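Long-range contact in truncated hemoglobin from geobacillus stearothermophilus (Geobacillus stearothermophilus, PDB 2BKM), which binds haem and, at its iron, oxygen, and probably serves in oxygen transport or storage as a bacterial truncated hemoglobin: residues 85-96 and 106-117. Numbering follows the deposited sequence.
With HEM (protoporphyrin IX containing Fe), chain D; OXY (oxygen molecule), chain C; ACT (acetate ion), chain E.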
ATOM      1  N   ALA A  85       1.082 -10.846   3.707  1.00  6.89           N
ATOM      2  CA  ALA A  85       1.786  -9.567   3.881  1.00  7.23           C
ATOM      3  C   ALA A  85       3.032  -9.528   3.021  1.00  6.37           C
ATOM      4  O   ALA A  85       3.293  -8.490   2.367  1.00  6.30           O
ATOM      5  CB  ALA A  85       2.130  -9.319   5.321  1.00  7.17           C
ATOM      6  N   GLU A  86       3.754 -10.641   2.960  1.00  5.47           N
ATOM      7  CA  GLU A  86       4.927 -10.652   2.085  1.00  5.68           C
ATOM      8  C   GLU A  86       4.514 -10.496   0.641  1.00  5.72           C
ATOM      9  O   GLU A  86       5.215  -9.860  -0.161  1.00  6.78           O
ATOM     10  CB  GLU A  86       5.746 -11.930   2.247  1.00  5.65           C
ATOM     11  CG  GLU A  86       6.404 -12.046   3.532  1.00  6.03           C
ATOM     12  CD  GLU A  86       7.488 -11.016   3.711  1.00  6.88           C
ATOM     13  OE1 GLU A  86       7.579 -10.437   4.812  1.00  8.62           O
ATOM     14  OE2 GLU A  86       8.261 -10.840   2.743  1.00  6.49           O
ATOM     15  N   ALA A  87       3.417 -11.114   0.249  1.00  6.10           N
ATOM     16  CA  ALA A  87       2.986 -10.944  -1.135  1.00  5.90           C
ATOM     17  C   ALA A  87       2.638  -9.500  -1.448  1.00  5.93           C
ATOM     18  O   ALA A  87       2.987  -8.981  -2.526  1.00  7.03           O
ATOM     19  CB  ALA A  87       1.802 -11.879  -1.425  1.00  6.48           C
ATOM     20  N   TRP A  88       1.936  -8.843  -0.517  1.00  5.91           N
ATOM     21  CA  TRP A  88       1.558  -7.466  -0.728  1.00  5.98           C
ATOM     22  C   TRP A  88       2.839  -6.631  -0.862  1.00  5.78           C
ATOM     23  O   TRP A  88       2.978  -5.841  -1.774  1.00  5.93           O
ATOM     24  CB  TRP A  88       0.736  -7.035   0.483  1.00  6.00           C
ATOM     25  CG  TRP A  88       0.026  -5.733   0.373  1.00  5.75           C
ATOM     26  CD1 TRP A  88      -1.316  -5.549   0.141  1.00  7.85           C
ATOM     27  CD2 TRP A  88       0.589  -4.424   0.520  1.00  6.01           C
ATOM     28  NE1 TRP A  88      -1.629  -4.214   0.150  1.00  8.07           N
ATOM     29  CE2 TRP A  88      -0.486  -3.492   0.394  1.00  5.83           C
ATOM     30  CE3 TRP A  88       1.871  -3.946   0.812  1.00  6.90           C
ATOM     31  CZ2 TRP A  88      -0.287  -2.110   0.439  1.00  5.40           C
ATOM     32  CZ3 TRP A  88       2.072  -2.543   0.880  1.00  6.33           C
ATOM     33  CH2 TRP A  88       0.987  -1.655   0.714  1.00  6.63           C
ATOM     34  N   LEU A  89       3.771  -6.847   0.069  1.00  5.25           N
ATOM     35  CA  LEU A  89       5.016  -6.050   0.034  1.00  5.26           C
ATOM     36  C   LEU A  89       5.809  -6.355  -1.226  1.00  5.26           C
ATOM     37  O   LEU A  89       6.458  -5.453  -1.768  1.00  6.03           O
ATOM     38  CB  LEU A  89       5.850  -6.311   1.291  1.00  4.79           C
ATOM     39  CG  LEU A  89       5.170  -5.692   2.512  1.00  5.02           C
ATOM     40  CD1 LEU A  89       5.856  -6.288   3.734  1.00  4.97           C
ATOM     41  CD2 LEU A  89       5.284  -4.188   2.481  1.00  5.49           C
ATOM     42  N   ALA A  90       5.796  -7.611  -1.675  1.00  5.10           N
ATOM     43  CA  ALA A  90       6.551  -7.938  -2.892  1.00  5.13           C
ATOM     44  C   ALA A  90       5.928  -7.260  -4.097  1.00  5.40           C
ATOM     45  O   ALA A  90       6.642  -6.782  -5.009  1.00  6.60           O
ATOM     46  CB  ALA A  90       6.574  -9.444  -3.083  1.00  5.34           C
ATOM     47  N   CYS A  91       4.598  -7.194  -4.130  1.00  6.08           N
ATOM     48  CA  CYS A  91       3.945  -6.423  -5.205  1.00  6.68           C
ATOM     49  C   CYS A  91       4.307  -4.986  -5.130  1.00  6.49           C
ATOM     50  O   CYS A  91       4.502  -4.358  -6.160  1.00  7.74           O
ATOM     51  CB  CYS A  91       2.436  -6.567  -5.166  1.00  6.99           C
ATOM     52  SG  CYS A  91       1.884  -8.257  -5.638  1.00  8.70           S
ATOM     53  N   MET A  92       4.390  -4.444  -3.909  1.00  6.10           N
ATOM     54  CA  MET A  92       4.744  -3.052  -3.752  1.00  6.13           C
ATOM     55  C   MET A  92       6.168  -2.763  -4.197  1.00  6.38           C
ATOM     56  O   MET A  92       6.402  -1.791  -4.923  1.00  7.05           O
ATOM     57  CB  MET A  92       4.488  -2.585  -2.312  1.00  6.39           C
ATOM     58  CG  MET A  92       4.768  -1.147  -2.150  1.00  6.86           C
ATOM     59  SD  MET A  92       3.779  -0.037  -3.179  1.00  9.12           S
ATOM     60  CE  MET A  92       2.195  -0.128  -2.323  1.00  7.47           C
ATOM     61  N   ARG A  93       7.108  -3.619  -3.822  1.00  5.71           N
ATOM     62  CA  ARG A  93       8.473  -3.398  -4.277  1.00  5.87           C
ATOM     63  C   ARG A  93       8.499  -3.489  -5.795  1.00  6.42           C
ATOM     64  O   ARG A  93       9.204  -2.690  -6.432  1.00  7.21           O
ATOM     65  CB  ARG A  93       9.397  -4.467  -3.743  1.00  7.37           C
ATOM     66  CG  ARG A  93       9.678  -4.375  -2.273  1.00  7.42           C
ATOM     67  CD  ARG A  93      10.828  -5.268  -1.829  1.00  7.00           C
ATOM     68  NE  ARG A  93      10.667  -6.648  -2.321  1.00  7.24           N
ATOM     69  CZ  ARG A  93       9.974  -7.592  -1.678  1.00  7.11           C
ATOM     70  NH1 ARG A  93       9.312  -7.309  -0.573  1.00  7.63           N
ATOM     71  NH2 ARG A  93       9.874  -8.811  -2.170  1.00  8.98           N
ATOM     72  N   ALA A  94       7.796  -4.459  -6.384  1.00  6.38           N
ATOM     73  CA  ALA A  94       7.826  -4.611  -7.835  1.00  6.21           C
ATOM     74  C   ALA A  94       7.217  -3.374  -8.506  1.00  6.53           C
ATOM     75  O   ALA A  94       7.698  -2.939  -9.540  1.00  8.83           O
ATOM     76  CB  ALA A  94       7.050  -5.881  -8.251  1.00  7.80           C
ATOM     77  N   ALA A  95       6.162  -2.819  -7.917  1.00  6.53           N
ATOM     78  CA  ALA A  95       5.524  -1.635  -8.481  1.00  6.43           C
ATOM     79  C   ALA A  95       6.451  -0.432  -8.357  1.00  7.05           C
ATOM     80  O   ALA A  95       6.518   0.373  -9.287  1.00  7.76           O
ATOM     81  CB  ALA A  95       4.199  -1.376  -7.776  1.00  8.74           C
ATOM     82  N   MET A  96       7.121  -0.274  -7.207  1.00  6.40           N
ATOM     83  CA  MET A  96       8.078   0.816  -7.042  1.00  6.44           C
ATOM     84  C   MET A  96       9.163   0.683  -8.074  1.00  7.57           C
ATOM     85  O   MET A  96       9.511   1.676  -8.711  1.00  8.24           O
ATOM     86  CB  MET A  96       8.667   0.843  -5.635  1.00  5.90           C
ATOM     87  CG  MET A  96       7.658   1.247  -4.602  1.00  6.44           C
ATOM     88  SD  MET A  96       8.275   0.994  -2.941  1.00  7.22           S
ATOM     89  CE  MET A  96       7.099   1.955  -2.005  1.00  7.58           C
ATOM     90  N   ARG A 106      12.132   6.520  -1.310  1.00  5.61           N
ATOM     91  CA  ARG A 106      11.436   5.260  -1.556  1.00  5.43           C
ATOM     92  C   ARG A 106      11.603   4.311  -0.397  1.00  6.26           C
ATOM     93  O   ARG A 106      10.607   3.695   0.041  1.00  6.90           O
ATOM     94  CB  ARG A 106      11.970   4.597  -2.795  1.00  6.51           C
ATOM     95  CG  ARG A 106      11.269   3.287  -3.039  1.00  9.04           C
ATOM     96  CD  ARG A 106      12.186   2.369  -3.642  1.00 13.93           C
ATOM     97  NE  ARG A 106      11.857   0.942  -3.516  1.00 11.35           N
ATOM     98  CZ  ARG A 106      11.904   0.113  -4.555  1.00 10.59           C
ATOM     99  NH1 ARG A 106      11.644  -1.170  -4.343  1.00 10.00           N
ATOM    100  NH2 ARG A 106      12.151   0.534  -5.802  1.00 11.54           N
ATOM    101  N   GLU A 107      12.826   4.146   0.106  1.00  6.50           N
ATOM    102  CA  GLU A 107      12.992   3.110   1.123  1.00  6.16           C
ATOM    103  C   GLU A 107      12.355   3.499   2.423  1.00  6.00           C
ATOM    104  O   GLU A 107      11.848   2.639   3.164  1.00  6.70           O
ATOM    105  CB  GLU A 107      14.467   2.747   1.327  1.00  7.06           C
ATOM    106  CG  GLU A 107      15.166   2.380   0.070  1.00  9.73           C
ATOM    107  CD  GLU A 107      14.708   1.132  -0.568  1.00 13.73           C
ATOM    108  OE1 GLU A 107      13.737   0.437  -0.116  1.00 11.06           O
ATOM    109  OE2 GLU A 107      15.389   0.821  -1.590  1.00 19.70           O
ATOM    110  N   GLN A 108      12.365   4.785   2.737  1.00  6.49           N
ATOM    111  CA  GLN A 108      11.713   5.253   3.959  1.00  7.47           C
ATOM    112  C   GLN A 108      10.214   4.956   3.859  1.00  6.66           C
ATOM    113  O   GLN A 108       9.578   4.466   4.816  1.00  8.00           O
ATOM    114  CB  GLN A 108      11.892   6.768   4.125  0.65  8.62           C
ATOM    115  CG  GLN A 108      13.236   7.188   4.628  0.65 10.80           C
ATOM    116  CD  GLN A 108      13.507   8.673   4.417  0.65 15.45           C
ATOM    117  OE1 GLN A 108      14.676   9.091   4.417  0.65 22.24           O
ATOM    118  NE2 GLN A 108      12.465   9.464   4.223  0.65 13.83           N
ATOM    119  N   PHE A 109       9.639   5.264   2.713  1.00  6.46           N
ATOM    120  CA  PHE A 109       8.227   4.970   2.478  1.00  5.43           C
ATOM    121  C   PHE A 109       7.974   3.461   2.560  1.00  6.19           C
ATOM    122  O   PHE A 109       7.053   3.013   3.247  1.00  6.03           O
ATOM    123  CB  PHE A 109       7.882   5.528   1.087  1.00  6.86           C
ATOM    124  CG  PHE A 109       6.499   5.248   0.600  1.00  6.01           C
ATOM    125  CD1 PHE A 109       6.243   5.371  -0.762  1.00  7.98           C
ATOM    126  CD2 PHE A 109       5.437   4.942   1.457  1.00  6.99           C
ATOM    127  CE1 PHE A 109       4.953   5.172  -1.282  1.00  8.65           C
ATOM    128  CE2 PHE A 109       4.148   4.742   0.945  1.00  9.95           C
ATOM    129  CZ  PHE A 109       3.906   4.811  -0.409  1.00  8.75           C
ATOM    130  N   TYR A 110       8.809   2.679   1.878  1.00  5.06           N
ATOM    131  CA  TYR A 110       8.654   1.232   1.899  1.00  4.42           C
ATOM    132  C   TYR A 110       8.726   0.731   3.319  1.00  4.91           C
ATOM    133  O   TYR A 110       7.923  -0.149   3.693  1.00  4.92           O
ATOM    134  CB  TYR A 110       9.723   0.581   1.045  1.00  4.43           C
ATOM    135  CG  TYR A 110       9.521  -0.911   1.000  1.00  4.89           C
ATOM    136  CD1 TYR A 110      10.372  -1.728   1.677  1.00  5.17           C
ATOM    137  CD2 TYR A 110       8.415  -1.459   0.347  1.00  5.72           C
ATOM    138  CE1 TYR A 110      10.202  -3.095   1.713  1.00  5.08           C
ATOM    139  CE2 TYR A 110       8.208  -2.829   0.319  1.00  6.29           C
ATOM    140  CZ  TYR A 110       9.114  -3.635   1.004  1.00  6.02           C
ATOM    141  OH  TYR A 110       8.928  -4.988   1.070  1.00  7.40           O
ATOM    142  N   HIS A 111       9.646   1.273   4.137  1.00  4.87           N
ATOM    143  CA  HIS A 111       9.750   0.791   5.515  1.00  4.82           C
ATOM    144  C   HIS A 111       8.508   1.126   6.299  1.00  5.60           C
ATOM    145  O   HIS A 111       8.095   0.334   7.138  1.00  6.58           O
ATOM    146  CB  HIS A 111      10.994   1.355   6.170  1.00  6.11           C
ATOM    147  CG  HIS A 111      12.221   0.791   5.575  1.00  4.39           C
ATOM    148  ND1 HIS A 111      13.418   1.478   5.565  1.00  4.99           N
ATOM    149  CD2 HIS A 111      12.444  -0.377   4.919  1.00  4.92           C
ATOM    150  CE1 HIS A 111      14.328   0.747   4.936  1.00  6.34           C
ATOM    151  NE2 HIS A 111      13.774  -0.399   4.558  1.00  6.92           N
ATOM    152  N   ARG A 112       7.889   2.260   6.028  1.00  5.20           N
ATOM    153  CA  ARG A 112       6.623   2.549   6.724  1.00  6.25           C
ATOM    154  C   ARG A 112       5.627   1.481   6.331  1.00  6.47           C
ATOM    155  O   ARG A 112       4.920   0.981   7.182  1.00  6.72           O
ATOM    156  CB  ARG A 112       6.104   3.917   6.323  1.00  7.59           C
ATOM    157  CG  ARG A 112       6.942   5.026   6.905  1.00 11.33           C
ATOM    158  CD  ARG A 112       6.291   6.362   6.827  1.00 18.03           C
ATOM    159  NE  ARG A 112       4.965   6.368   7.427  1.00 22.59           N
ATOM    160  CZ  ARG A 112       4.077   7.325   7.192  1.00 23.00           C
ATOM    161  NH1 ARG A 112       4.405   8.380   6.425  1.00 26.69           N
ATOM    162  NH2 ARG A 112       2.873   7.235   7.723  1.00 19.09           N
ATOM    163  N   LEU A 113       5.617   1.127   5.042  1.00  5.33           N
ATOM    164  CA  LEU A 113       4.658   0.114   4.594  1.00  6.23           C
ATOM    165  C   LEU A 113       4.954  -1.250   5.186  1.00  5.90           C
ATOM    166  O   LEU A 113       4.021  -2.012   5.460  1.00  6.38           O
ATOM    167  CB  LEU A 113       4.681   0.035   3.083  1.00  5.52           C
ATOM    168  CG  LEU A 113       4.177   1.276   2.348  1.00  5.83           C
ATOM    169  CD1 LEU A 113       4.375   1.039   0.885  1.00  7.60           C
ATOM    170  CD2 LEU A 113       2.723   1.562   2.666  1.00  8.53           C
ATOM    171  N   VAL A 114       6.228  -1.588   5.386  1.00  5.45           N
ATOM    172  CA  VAL A 114       6.583  -2.868   6.042  1.00  5.15           C
ATOM    173  C   VAL A 114       5.982  -2.867   7.421  1.00  5.74           C
ATOM    174  O   VAL A 114       5.397  -3.877   7.821  1.00  6.12           O
ATOM    175  CB  VAL A 114       8.121  -3.017   6.128  1.00  4.71           C
ATOM    176  CG1 VAL A 114       8.487  -4.177   6.981  1.00  6.36           C
ATOM    177  CG2 VAL A 114       8.718  -3.128   4.708  1.00  6.98           C
ATOM    178  N   LEU A 115       6.081  -1.760   8.145  1.00  6.19           N
ATOM    179  CA  LEU A 115       5.509  -1.715   9.492  1.00  6.76           C
ATOM    180  C   LEU A 115       3.985  -1.803   9.446  1.00  6.47           C
ATOM    181  O   LEU A 115       3.367  -2.541  10.222  1.00  6.96           O
ATOM    182  CB  LEU A 115       5.979  -0.466  10.234  0.65  7.97           C
ATOM    183  CG  LEU A 115       7.484  -0.382  10.503  0.65 11.38           C
ATOM    184  CD1 LEU A 115       7.773  -1.269  11.747  0.65 13.33           C
ATOM    185  CD2 LEU A 115       8.380  -0.799   9.410  0.65 15.81           C
ATOM    186  N   THR A 116       3.361  -1.062   8.546  1.00  5.71           N
ATOM    187  CA  THR A 116       1.879  -1.099   8.453  1.00  5.36           C
ATOM    188  C   THR A 116       1.447  -2.499   8.074  1.00  6.37           C
ATOM    189  O   THR A 116       0.515  -3.045   8.662  1.00  6.40           O
ATOM    190  CB  THR A 116       1.399  -0.053   7.468  1.00  6.64           C
ATOM    191  OG1 THR A 116       1.888   1.215   7.949  1.00  6.93           O
ATOM    192  CG2 THR A 116      -0.148  -0.055   7.427  1.00  6.45           C
ATOM    193  N   ALA A 117       2.130  -3.119   7.111  1.00  5.16           N
ATOM    194  CA  ALA A 117       1.749  -4.460   6.677  1.00  6.90           C
ATOM    195  C   ALA A 117       1.873  -5.416   7.864  1.00  6.43           C
ATOM    196  O   ALA A 117       1.002  -6.295   8.056  1.00  7.19           O
ATOM    197  CB  ALA A 117       2.623  -4.904   5.499  1.00  6.97           C
TER
HETATM  198  CHA HEM D 202      -8.314  -2.616   1.778  1.00 11.22           C
HETATM  199  CHB HEM D 202      -5.724  -6.672   1.633  1.00 10.41           C
HETATM  200  CHC HEM D 202      -2.022  -4.254   3.620  1.00  7.96           C
HETATM  201  CHD HEM D 202      -4.291  -0.111   2.765  1.00  9.12           C
HETATM  202  C1A HEM D 202      -7.885  -3.892   1.545  1.00  9.29           C
HETATM  203  C2A HEM D 202      -8.729  -4.922   0.978  1.00  9.11           C
HETATM  204  C3A HEM D 202      -8.009  -6.042   0.939  1.00 10.69           C
HETATM  205  C4A HEM D 202      -6.708  -5.753   1.483  1.00  9.88           C
HETATM  206  CMA HEM D 202      -8.477  -7.406   0.397  1.00 11.63           C
HETATM  207  CAA HEM D 202     -10.173  -4.725   0.487  1.00 12.84           C
HETATM  208  CBA HEM D 202     -10.158  -3.898  -0.784  1.00 16.61           C
HETATM  209  CGA HEM D 202     -11.517  -3.344  -1.163  1.00 20.92           C
HETATM  210  O1A HEM D 202     -12.569  -3.682  -0.527  1.00 19.66           O
HETATM  211  O2A HEM D 202     -11.571  -2.511  -2.104  1.00 19.94           O
HETATM  212  C1B HEM D 202      -4.523  -6.365   2.203  1.00  7.84           C
HETATM  213  C2B HEM D 202      -3.479  -7.323   2.508  1.00  8.48           C
HETATM  214  C3B HEM D 202      -2.483  -6.654   3.080  1.00  8.92           C
HETATM  215  C4B HEM D 202      -2.813  -5.250   3.159  1.00  9.34           C
HETATM  216  CMB HEM D 202      -3.506  -8.833   2.190  1.00 10.46           C
HETATM  217  CAB HEM D 202      -1.176  -7.269   3.552  1.00  9.59           C
HETATM  218  CBB HEM D 202      -0.498  -6.800   4.607  1.00 14.33           C
HETATM  219  C1C HEM D 202      -2.272  -2.905   3.481  1.00  8.60           C
HETATM  220  C2C HEM D 202      -1.317  -1.844   3.690  1.00  6.73           C
HETATM  221  C3C HEM D 202      -1.992  -0.713   3.449  1.00  8.67           C
HETATM  222  C4C HEM D 202      -3.346  -1.036   3.076  1.00  8.04           C
HETATM  223  CMC HEM D 202       0.175  -2.000   4.109  1.00 11.42           C
HETATM  224  CAC HEM D 202      -1.490   0.740   3.463  1.00  9.21           C
HETATM  225  CBC HEM D 202      -0.296   1.137   3.880  1.00 13.89           C
HETATM  226  C1D HEM D 202      -5.581  -0.415   2.463  1.00  7.93           C
HETATM  227  C2D HEM D 202      -6.615   0.577   2.302  1.00 10.08           C
HETATM  228  C3D HEM D 202      -7.847  -0.202   2.015  1.00 10.45           C
HETATM  229  C4D HEM D 202      -7.461  -1.590   2.066  1.00  9.36           C
HETATM  230  CMD HEM D 202      -6.452   2.102   2.370  1.00 10.70           C
HETATM  231  CAD HEM D 202      -9.229   0.366   1.755  1.00 11.45           C
HETATM  232  CBD HEM D 202     -10.045   0.325   3.054  1.00 12.73           C
HETATM  233  CGD HEM D 202     -11.445   0.759   2.690  1.00 16.48           C
HETATM  234  O1D HEM D 202     -12.252  -0.074   2.159  1.00 18.36           O
HETATM  235  O2D HEM D 202     -11.711   1.977   2.879  1.00 17.80           O
HETATM  236  NA  HEM D 202      -6.658  -4.446   1.844  1.00  9.44           N
HETATM  237  NB  HEM D 202      -4.070  -5.131   2.622  1.00  7.34           N
HETATM  238  NC  HEM D 202      -3.482  -2.386   3.087  1.00  8.67           N
HETATM  239  ND  HEM D 202      -6.120  -1.678   2.309  1.00  8.68           N
HETATM  240 FE   HEM D 202      -5.089  -3.407   2.485  1.00  9.08          FE
HETATM  241  O1  OXY C 201      -4.008  -3.427   0.841  0.50 10.07           O
HETATM  242  O2  OXY C 201      -4.557  -3.216  -0.188  0.50  2.74           O
HETATM  243  C   ACT E 203      -4.843  -2.582  -0.517  0.50  8.05           C
HETATM  244  O   ACT E 203      -4.042  -2.661  -1.445  0.50  7.66           O
HETATM  245  OXT ACT E 203      -4.443  -2.991   0.557  0.50  5.35           O
HETATM  246  CH3 ACT E 203      -6.197  -2.004  -0.682  0.50  9.42           C
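Leu113 rests as a knob in a hole made by Trp88, Leu89, Met92 and Met96, at the apolar centre of the antiparallel G/H helix pair of the truncated globin fold. The axes of the two helical segments run at 162° and approach to 10.2 Å. The two methyls of Leu113 divide the work: the Leu113 and Met92 side chains cross at about a right angle, with Leu113 CD1 3.8 Å from Met92 CG, while Leu113 CD2 touches both Trp88 CH2 and a haem vinyl carbon. From the facing helix, Leu89 enters a second hole, among Tyr110, Leu113, Val114 and Ala117, with its CD1 3.9 Å from Ala117 CB. Met96 fills a third; its extended chain carries Met96 CE to 3.7 Å from Phe109 CD1, an off-centre CH-pi contact, and its sulfur makes an oblique Met-aromatic contact with Tyr110.

Toward the haem, the indole of Trp88 lays one face over the methine bridge CHC between pyrroles B and C. With CG anti to the backbone N (chi1 -169°), NE1 reaches the distal ligand site, where oxygen and acetate are modelled in overlapping positions; Trp88 NE1 donates to O2 of the oxygen molecule at 3.1 Å, or to the acetate where that occupies the site. A phenylalanine in place of Trp88 removes the indole N-H, so the iron-bound ligand would probably lose this donor and Leu113 CD2 part of its apolar cover.

At the far end, the Arg106 guanidinium lies flat over Met96 CB, which sits 3.4 Å above the centre of its plane, and Arg106 NH2 pairs with Asp97. Arg93 crosses Tyr110 obliquely, its CG against CE2 and CZ of the ring; the Arg93 chain bends at chi3, and its guanidinium plane stands almost perpendicular to the phenol ring. In that guanidinium's plane, Arg93 NH1 donates to Tyr110 OH at 2.9 Å, with an N-H...O angle of 155°.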